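Long-range contacts in hypothetical protein yxiM (Bacillus subtilis, PDB 2O14), which is an uncharacterised member of the GDSL lipolytic family that probably acts as an esterase, its hydrolase domain joined to a galactose-binding-like beta domain: residues Leu84-Tyr89 against Ile125-Gly130; Glu106-Val111 against Leu225-Pro230. All coordinates share one frame; numbering follows the deposited sequence.

Ile125 and Pro126 of interaction 1 pack directly against Glu106 and Tyr227 of interaction 2, and the centres of the two contacts lie about 14 Å apart. Interaction 1 closes an antiparallel strand pair within the galactose-binding-like domain; interaction 2 carries the same domain onto the GDSL hydrolase domain. Ile125 has its CG1 3.6 Å from the OH of Tyr227 and its CD1 3.6 Å from CG of Glu106, while CD of Pro126 lies 3.7 Å from CE1 of Tyr227. Both contacts are away from the manganese site and from Ser171, Asp339 and His342, the catalytic residues assigned by similarity.

Interaction 1: Leu84-Tyr89 against Ile125-Gly130; sequences LPNGLY and IPVTDG
Backbone bonds dominate the meeting of Leu84-Tyr89 with Ile125-Gly130. Gly87 and Val127 bond each other in both directions, and the bond from Val127 N to Gly87 O, at 2.7 Å, is almost straight. Tyr89 and Ile125 form a second such pair, with Tyr89 N 2.9 Å from Ile125 O. Between them Leu88 faces Pro126, which has no N-H to give, in a non-hydrogen-bonded pair. Beyond the strands, Leu84 N reaches Gly130 O at 3.0 Å.

Apolar contacts lie on both faces. On the face of Tyr89 and Val127, CG2 of Val127 lies 3.4 Å from CD1 of the tyrosine, coming in obliquely, while CD1 of Leu84 covers the centre of one ring face. The phenol is fixed at its far end, where OH donates to a lone pair of Pro85 O at 2.6 Å. On the other face, CD1 of Leu88 reaches across to the neighbouring strand, 3.7 Å from Pro126 N and 4.0 Å from CD of the proline ring.

Leu88 also bonds through its backbone to strand 146-156, placing this antiparallel pair in the beta-sandwich typical of galactose-binding-like domains.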
ATOM      1  N   LEU A  84      16.152  -0.210  19.295  1.00 22.19           N
ATOM      2  CA  LEU A  84      16.224  -1.619  18.910  1.00 21.37           C
ATOM      3  C   LEU A  84      17.569  -1.975  18.290  1.00 20.48           C
ATOM      4  O   LEU A  84      18.150  -1.180  17.550  1.00 19.37           O
ATOM      5  CB  LEU A  84      15.148  -1.937  17.865  1.00 21.88           C
ATOM      6  CG  LEU A  84      13.676  -1.632  18.148  1.00 22.77           C
ATOM      7  CD1 LEU A  84      12.869  -1.796  16.861  1.00 20.58           C
ATOM      8  CD2 LEU A  84      13.158  -2.559  19.232  1.00 22.09           C
ATOM      9  N   PRO A  85      18.087  -3.177  18.588  1.00 23.00           N
ATOM     10  CA  PRO A  85      19.370  -3.554  17.989  1.00 22.87           C
ATOM     11  C   PRO A  85      19.133  -3.529  16.482  1.00 22.79           C
ATOM     12  O   PRO A  85      18.032  -3.848  16.031  1.00 21.71           O
ATOM     13  CB  PRO A  85      19.591  -4.972  18.507  1.00 26.75           C
ATOM     14  CG  PRO A  85      18.912  -4.946  19.858  1.00 28.19           C
ATOM     15  CD  PRO A  85      17.635  -4.184  19.567  1.00 25.67           C
ATOM     16  N   ASN A  86      20.140  -3.152  15.704  1.00 23.02           N
ATOM     17  CA  ASN A  86      19.976  -3.104  14.257  1.00 24.54           C
ATOM     18  C   ASN A  86      19.580  -4.465  13.681  1.00 23.28           C
ATOM     19  O   ASN A  86      19.926  -5.510  14.233  1.00 22.67           O
ATOM     20  CB  ASN A  86      21.266  -2.606  13.600  1.00 29.09           C
ATOM     21  CG  ASN A  86      21.478  -1.117  13.793  1.00 31.53           C
ATOM     22  OD1 ASN A  86      22.602  -0.620  13.693  1.00 34.07           O
ATOM     23  ND2 ASN A  86      20.396  -0.393  14.059  1.00 28.51           N
ATOM     24  N   GLY A  87      18.852  -4.433  12.569  1.00 24.58           N
ATOM     25  CA  GLY A  87      18.407  -5.654  11.916  1.00 23.97           C
ATOM     26  C   GLY A  87      17.108  -5.412  11.167  1.00 23.61           C
ATOM     27  O   GLY A  87      16.690  -4.264  11.013  1.00 22.43           O
ATOM     28  N   LEU A  88      16.475  -6.480  10.692  1.00 23.16           N
ATOM     29  CA  LEU A  88      15.204  -6.364   9.983  1.00 23.25           C
ATOM     30  C   LEU A  88      14.098  -6.720  10.970  1.00 24.56           C
ATOM     31  O   LEU A  88      14.178  -7.743  11.654  1.00 26.30           O
ATOM     32  CB  LEU A  88      15.159  -7.325   8.795  1.00 20.32           C
ATOM     33  CG  LEU A  88      13.893  -7.204   7.938  1.00 20.92           C
ATOM     34  CD1 LEU A  88      13.950  -5.902   7.143  1.00 18.55           C
ATOM     35  CD2 LEU A  88      13.780  -8.399   6.995  1.00 20.57           C
ATOM     36  N   TYR A  89      13.069  -5.883  11.048  1.00 18.86           N
ATOM     37  CA  TYR A  89      11.972  -6.125  11.979  1.00 18.85           C
ATOM     38  C   TYR A  89      10.600  -6.251  11.332  1.00 19.55           C
ATOM     39  O   TYR A  89      10.350  -5.717  10.252  1.00 18.67           O
ATOM     40  CB  TYR A  89      11.898  -5.008  13.028  1.00 17.64           C
ATOM     41  CG  TYR A  89      12.995  -5.046  14.061  1.00 18.83           C
ATOM     42  CD1 TYR A  89      14.266  -4.555  13.780  1.00 19.32           C
ATOM     43  CD2 TYR A  89      12.768  -5.600  15.318  1.00 20.74           C
ATOM     44  CE1 TYR A  89      15.285  -4.612  14.731  1.00 21.49           C
ATOM     45  CE2 TYR A  89      13.777  -5.665  16.273  1.00 21.29           C
ATOM     46  CZ  TYR A  89      15.032  -5.169  15.974  1.00 21.91           C
ATOM     47  OH  TYR A  89      16.035  -5.225  16.918  1.00 22.81           O
ATOM     48  N   ILE A 125      10.600  -3.775   8.174  1.00 20.03           N
ATOM     49  CA  ILE A 125      11.395  -2.564   8.049  1.00 19.33           C
ATOM     50  C   ILE A 125      12.789  -2.738   8.635  1.00 19.84           C
ATOM     51  O   ILE A 125      12.955  -3.306   9.716  1.00 18.77           O
ATOM     52  CB  ILE A 125      10.697  -1.388   8.783  1.00 20.37           C
ATOM     53  CG1 ILE A 125      11.464  -0.082   8.567  1.00 17.92           C
ATOM     54  CG2 ILE A 125      10.620  -1.687  10.277  1.00 20.53           C
ATOM     55  CD1 ILE A 125      10.789   1.113   9.202  1.00 17.58           C
ATOM     56  N   PRO A 126      13.819  -2.278   7.912  1.00 25.71           N
ATOM     57  CA  PRO A 126      15.162  -2.429   8.474  1.00 26.02           C
ATOM     58  C   PRO A 126      15.462  -1.293   9.449  1.00 27.06           C
ATOM     59  O   PRO A 126      15.081  -0.144   9.214  1.00 28.43           O
ATOM     60  CB  PRO A 126      16.062  -2.393   7.238  1.00 23.71           C
ATOM     61  CG  PRO A 126      15.312  -1.488   6.299  1.00 24.19           C
ATOM     62  CD  PRO A 126      13.879  -1.945   6.473  1.00 23.03           C
ATOM     63  N   VAL A 127      16.117  -1.624  10.556  1.00 24.28           N
ATOM     64  CA  VAL A 127      16.500  -0.632  11.550  1.00 23.13           C
ATOM     65  C   VAL A 127      18.022  -0.543  11.443  1.00 23.94           C
ATOM     66  O   VAL A 127      18.725  -1.530  11.672  1.00 25.12           O
ATOM     67  CB  VAL A 127      16.089  -1.073  12.962  1.00 21.10           C
ATOM     68  CG1 VAL A 127      16.570  -0.057  13.985  1.00 20.33           C
ATOM     69  CG2 VAL A 127      14.574  -1.219  13.033  1.00 18.36           C
ATOM     70  N   THR A 128      18.526   0.633  11.085  1.00 22.00           N
ATOM     71  CA  THR A 128      19.957   0.821  10.900  1.00 21.95           C
ATOM     72  C   THR A 128      20.621   1.831  11.830  1.00 23.06           C
ATOM     73  O   THR A 128      21.838   1.805  11.993  1.00 21.72           O
ATOM     74  CB  THR A 128      20.254   1.239   9.451  1.00 23.73           C
ATOM     75  OG1 THR A 128      19.454   2.382   9.117  1.00 24.98           O
ATOM     76  CG2 THR A 128      19.928   0.104   8.491  1.00 24.32           C
ATOM     77  N   ASP A 129      19.841   2.732  12.420  1.00 27.32           N
ATOM     78  CA  ASP A 129      20.415   3.722  13.330  1.00 29.67           C
ATOM     79  C   ASP A 129      20.115   3.369  14.788  1.00 28.91           C
ATOM     80  O   ASP A 129      20.274   4.198  15.685  1.00 30.12           O
ATOM     81  CB  ASP A 129      19.907   5.136  13.005  1.00 35.19           C
ATOM     82  CG  ASP A 129      18.396   5.251  13.069  1.00 37.52           C
ATOM     83  OD1 ASP A 129      17.779   4.533  13.884  1.00 37.80           O
ATOM     84  OD2 ASP A 129      17.825   6.072  12.317  1.00 40.51           O
ATOM     85  N   GLY A 130      19.678   2.130  15.007  1.00 26.70           N
ATOM     86  CA  GLY A 130      19.383   1.653  16.347  1.00 24.16           C
ATOM     87  C   GLY A 130      18.109   2.152  17.002  1.00 23.53           C
ATOM     88  O   GLY A 130      17.942   1.997  18.211  1.00 22.80           O
TER

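Interaction 2: Glu106-Val111 against Leu225-Pro230; sequences EGVFQV and LKYIKP
This is a small interdomain contact, made largely by side chains with one water-bridged backbone carbonyl, in which Glu106-Val111 of the galactose-binding-like domain meets the loop Leu225-Pro230 of the GDSL hydrolase domain. The first segment begins in the turn between strands 100-105 and 108-115; the second follows helix 220-225 and leads towards strand 233-237 of the parallel sheet.

Tyr227 makes the one direct hydrogen bond across the contact and meets Glu106 and Val108. Its hydroxyl accepts a hydrogen bond from NE2 of Gln110 at 3.1 Å, bent to 150° at the hydrogen. The amide nitrogen stands at the ring edge, near the ring plane, although the amide itself is turned 61° from that plane. The bend of Gln110 at chi2 (-70°) curls the amide back to the tyrosine, and NE2 also bonds Ala105 O, so the amide nitrogen has an acceptor in each domain. Beside the hydroxyl, CB of Glu106 lies 3.9 Å from Tyr227 OH, while the carboxylate turns elsewhere and bonds the backbone N of Asn133.

Val108 adds the apolar part: its CG2 sits 4.2 Å from CE2 of Tyr227 and 4.1 Å from CG of Lys226. That same lysine CG lies over the centre of one face of the tyrosine ring, so the ring is backed by its own neighbour. Further out, a water joins the domains, accepting from Lys226 NZ at 3.0 Å and donating to Glu106 O at 2.7 Å.

A leucine in place of Tyr227 would probably leave Gln110 without its interdomain acceptor and open a gap beside Glu106 and Val108.

Gln110 and Val111 form a classic beta bulge against Val103. The contact joins the turn and edge strand of a beta-sandwich to a loop of the SGNH-type hydrolase domain.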
ATOM      1  N   GLU A 106      10.519   6.062   9.940  1.00 18.74           N
ATOM      2  CA  GLU A 106      11.793   6.422   9.335  1.00 20.32           C
ATOM      3  C   GLU A 106      11.632   7.488   8.249  1.00 20.31           C
ATOM      4  O   GLU A 106      12.347   7.478   7.246  1.00 20.92           O
ATOM      5  CB  GLU A 106      12.469   5.181   8.754  1.00 26.39           C
ATOM      6  CG  GLU A 106      12.694   4.075   9.780  1.00 33.03           C
ATOM      7  CD  GLU A 106      13.372   4.581  11.050  1.00 35.99           C
ATOM      8  OE1 GLU A 106      12.669   4.754  12.072  1.00 35.02           O
ATOM      9  OE2 GLU A 106      14.605   4.817  11.021  1.00 37.51           O
ATOM     10  N   GLY A 107      10.674   8.392   8.451  1.00 20.12           N
ATOM     11  CA  GLY A 107      10.446   9.477   7.508  1.00 19.82           C
ATOM     12  C   GLY A 107       9.652   9.215   6.239  1.00 18.63           C
ATOM     13  O   GLY A 107       9.545  10.110   5.395  1.00 18.41           O
ATOM     14  N   VAL A 108       9.086   8.021   6.089  1.00 20.37           N
ATOM     15  CA  VAL A 108       8.310   7.704   4.886  1.00 19.95           C
ATOM     16  C   VAL A 108       7.099   6.819   5.170  1.00 21.50           C
ATOM     17  O   VAL A 108       7.012   6.190   6.226  1.00 23.40           O
ATOM     18  CB  VAL A 108       9.174   6.982   3.822  1.00 12.89           C
ATOM     19  CG1 VAL A 108      10.345   7.861   3.414  1.00 13.89           C
ATOM     20  CG2 VAL A 108       9.675   5.653   4.365  1.00 11.67           C
ATOM     21  N   PHE A 109       6.164   6.774   4.224  1.00 16.65           N
ATOM     22  CA  PHE A 109       4.982   5.935   4.379  1.00 18.68           C
ATOM     23  C   PHE A 109       5.385   4.464   4.428  1.00 18.22           C
ATOM     24  O   PHE A 109       6.315   4.047   3.731  1.00 18.71           O
ATOM     25  CB  PHE A 109       4.026   6.137   3.203  1.00 16.11           C
ATOM     26  CG  PHE A 109       3.242   7.413   3.267  1.00 16.05           C
ATOM     27  CD1 PHE A 109       2.429   7.689   4.361  1.00 14.44           C
ATOM     28  CD2 PHE A 109       3.270   8.315   2.211  1.00 17.72           C
ATOM     29  CE1 PHE A 109       1.648   8.846   4.405  1.00 17.50           C
ATOM     30  CE2 PHE A 109       2.492   9.478   2.242  1.00 20.78           C
ATOM     31  CZ  PHE A 109       1.677   9.742   3.343  1.00 17.49           C
ATOM     32  N   GLN A 110       4.687   3.683   5.249  1.00 17.22           N
ATOM     33  CA  GLN A 110       4.948   2.250   5.361  1.00 16.47           C
ATOM     34  C   GLN A 110       3.669   1.480   5.006  1.00 17.16           C
ATOM     35  O   GLN A 110       3.725   0.449   4.333  1.00 19.61           O
ATOM     36  CB  GLN A 110       5.386   1.886   6.779  1.00 15.91           C
ATOM     37  CG  GLN A 110       6.674   2.554   7.268  1.00 16.36           C
ATOM     38  CD  GLN A 110       7.922   2.046   6.567  1.00 13.70           C
ATOM     39  OE1 GLN A 110       7.986   0.892   6.149  1.00 15.16           O
ATOM     40  NE2 GLN A 110       8.932   2.901   6.462  1.00 16.15           N
ATOM     41  N   VAL A 111       2.521   1.972   5.470  1.00 14.95           N
ATOM     42  CA  VAL A 111       1.233   1.337   5.174  1.00 16.34           C
ATOM     43  C   VAL A 111       0.282   2.427   4.679  1.00 17.44           C
ATOM     44  O   VAL A 111       0.172   3.482   5.302  1.00 18.53           O
ATOM     45  CB  VAL A 111       0.606   0.655   6.424  1.00 17.20           C
ATOM     46  CG1 VAL A 111      -0.637  -0.132   6.014  1.00 15.66           C
ATOM     47  CG2 VAL A 111       1.617  -0.278   7.088  1.00 17.19           C
ATOM     48  N   LEU A 225      11.216   4.262  -3.025  1.00 21.66           N
ATOM     49  CA  LEU A 225      12.618   4.493  -3.369  1.00 23.05           C
ATOM     50  C   LEU A 225      13.515   4.339  -2.149  1.00 24.41           C
ATOM     51  O   LEU A 225      14.720   4.101  -2.269  1.00 26.03           O
ATOM     52  CB  LEU A 225      12.793   5.893  -3.966  1.00 18.47           C
ATOM     53  CG  LEU A 225      12.191   6.066  -5.364  1.00 18.18           C
ATOM     54  CD1 LEU A 225      12.189   7.534  -5.764  1.00 17.82           C
ATOM     55  CD2 LEU A 225      12.988   5.228  -6.359  1.00 17.41           C
ATOM     56  N   LYS A 226      12.915   4.480  -0.973  1.00 23.30           N
ATOM     57  CA  LYS A 226      13.633   4.352   0.285  1.00 23.39           C
ATOM     58  C   LYS A 226      14.189   2.940   0.477  1.00 24.15           C
ATOM     59  O   LYS A 226      15.259   2.765   1.059  1.00 23.93           O
ATOM     60  CB  LYS A 226      12.688   4.675   1.446  1.00 21.97           C
ATOM     61  CG  LYS A 226      13.303   4.547   2.837  1.00 24.31           C
ATOM     62  CD  LYS A 226      14.066   5.796   3.240  1.00 24.23           C
ATOM     63  CE  LYS A 226      14.577   5.685   4.668  1.00 26.08           C
ATOM     64  NZ  LYS A 226      15.286   6.919   5.090  1.00 28.74           N
ATOM     65  N   TYR A 227      13.471   1.936  -0.021  1.00 21.33           N
ATOM     66  CA  TYR A 227      13.897   0.553   0.176  1.00 23.54           C
ATOM     67  C   TYR A 227      14.100  -0.315  -1.061  1.00 23.36           C
ATOM     68  O   TYR A 227      14.850  -1.288  -1.008  1.00 24.69           O
ATOM     69  CB  TYR A 227      12.901  -0.160   1.096  1.00 20.96           C
ATOM     70  CG  TYR A 227      12.650   0.551   2.402  1.00 21.10           C
ATOM     71  CD1 TYR A 227      13.634   0.609   3.388  1.00 18.68           C
ATOM     72  CD2 TYR A 227      11.421   1.157   2.662  1.00 21.95           C
ATOM     73  CE1 TYR A 227      13.398   1.251   4.607  1.00 19.48           C
ATOM     74  CE2 TYR A 227      11.177   1.808   3.881  1.00 21.95           C
ATOM     75  CZ  TYR A 227      12.168   1.848   4.847  1.00 18.98           C
ATOM     76  OH  TYR A 227      11.934   2.474   6.053  1.00 20.27           O
ATOM     77  N   ILE A 228      13.441   0.012  -2.166  1.00 23.17           N
ATOM     78  CA  ILE A 228      13.575  -0.809  -3.368  1.00 22.67           C
ATOM     79  C   ILE A 228      15.033  -0.950  -3.810  1.00 22.05           C
ATOM     80  O   ILE A 228      15.796   0.013  -3.803  1.00 22.73           O
ATOM     81  CB  ILE A 228      12.704  -0.248  -4.520  1.00 18.27           C
ATOM     82  CG1 ILE A 228      12.402  -1.360  -5.528  1.00 16.86           C
ATOM     83  CG2 ILE A 228      13.405   0.918  -5.186  1.00 16.83           C
ATOM     84  CD1 ILE A 228      11.305  -1.008  -6.528  1.00 16.28           C
ATOM     85  N   LYS A 229      15.417  -2.167  -4.182  1.00 22.01           N
ATOM     86  CA  LYS A 229      16.786  -2.451  -4.601  1.00 23.77           C
ATOM     87  C   LYS A 229      16.833  -3.577  -5.634  1.00 24.66           C
ATOM     88  O   LYS A 229      15.800  -4.131  -6.010  1.00 23.78           O
ATOM     89  CB  LYS A 229      17.624  -2.848  -3.383  1.00 26.30           C
ATOM     90  CG  LYS A 229      17.050  -4.011  -2.585  1.00 29.39           C
ATOM     91  CD  LYS A 229      17.940  -4.365  -1.393  1.00 32.04           C
ATOM     92  CE  LYS A 229      17.276  -5.389  -0.485  1.00 33.22           C
ATOM     93  NZ  LYS A 229      16.942  -6.646  -1.198  1.00 35.24           N
ATOM     94  N   PRO A 230      18.040  -3.927  -6.111  1.00 29.29           N
ATOM     95  CA  PRO A 230      18.137  -5.003  -7.100  1.00 28.46           C
ATOM     96  C   PRO A 230      17.448  -6.265  -6.591  1.00 28.34           C
ATOM     97  O   PRO A 230      17.614  -6.657  -5.431  1.00 26.81           O
ATOM     98  CB  PRO A 230      19.644  -5.186  -7.259  1.00 32.57           C
ATOM     99  CG  PRO A 230      20.160  -3.798  -7.077  1.00 33.92           C
ATOM    100  CD  PRO A 230      19.359  -3.305  -5.884  1.00 32.30           C
TER
HETATM  101  O   HOH W   1      13.174   9.104   5.313  1.00 23.40           O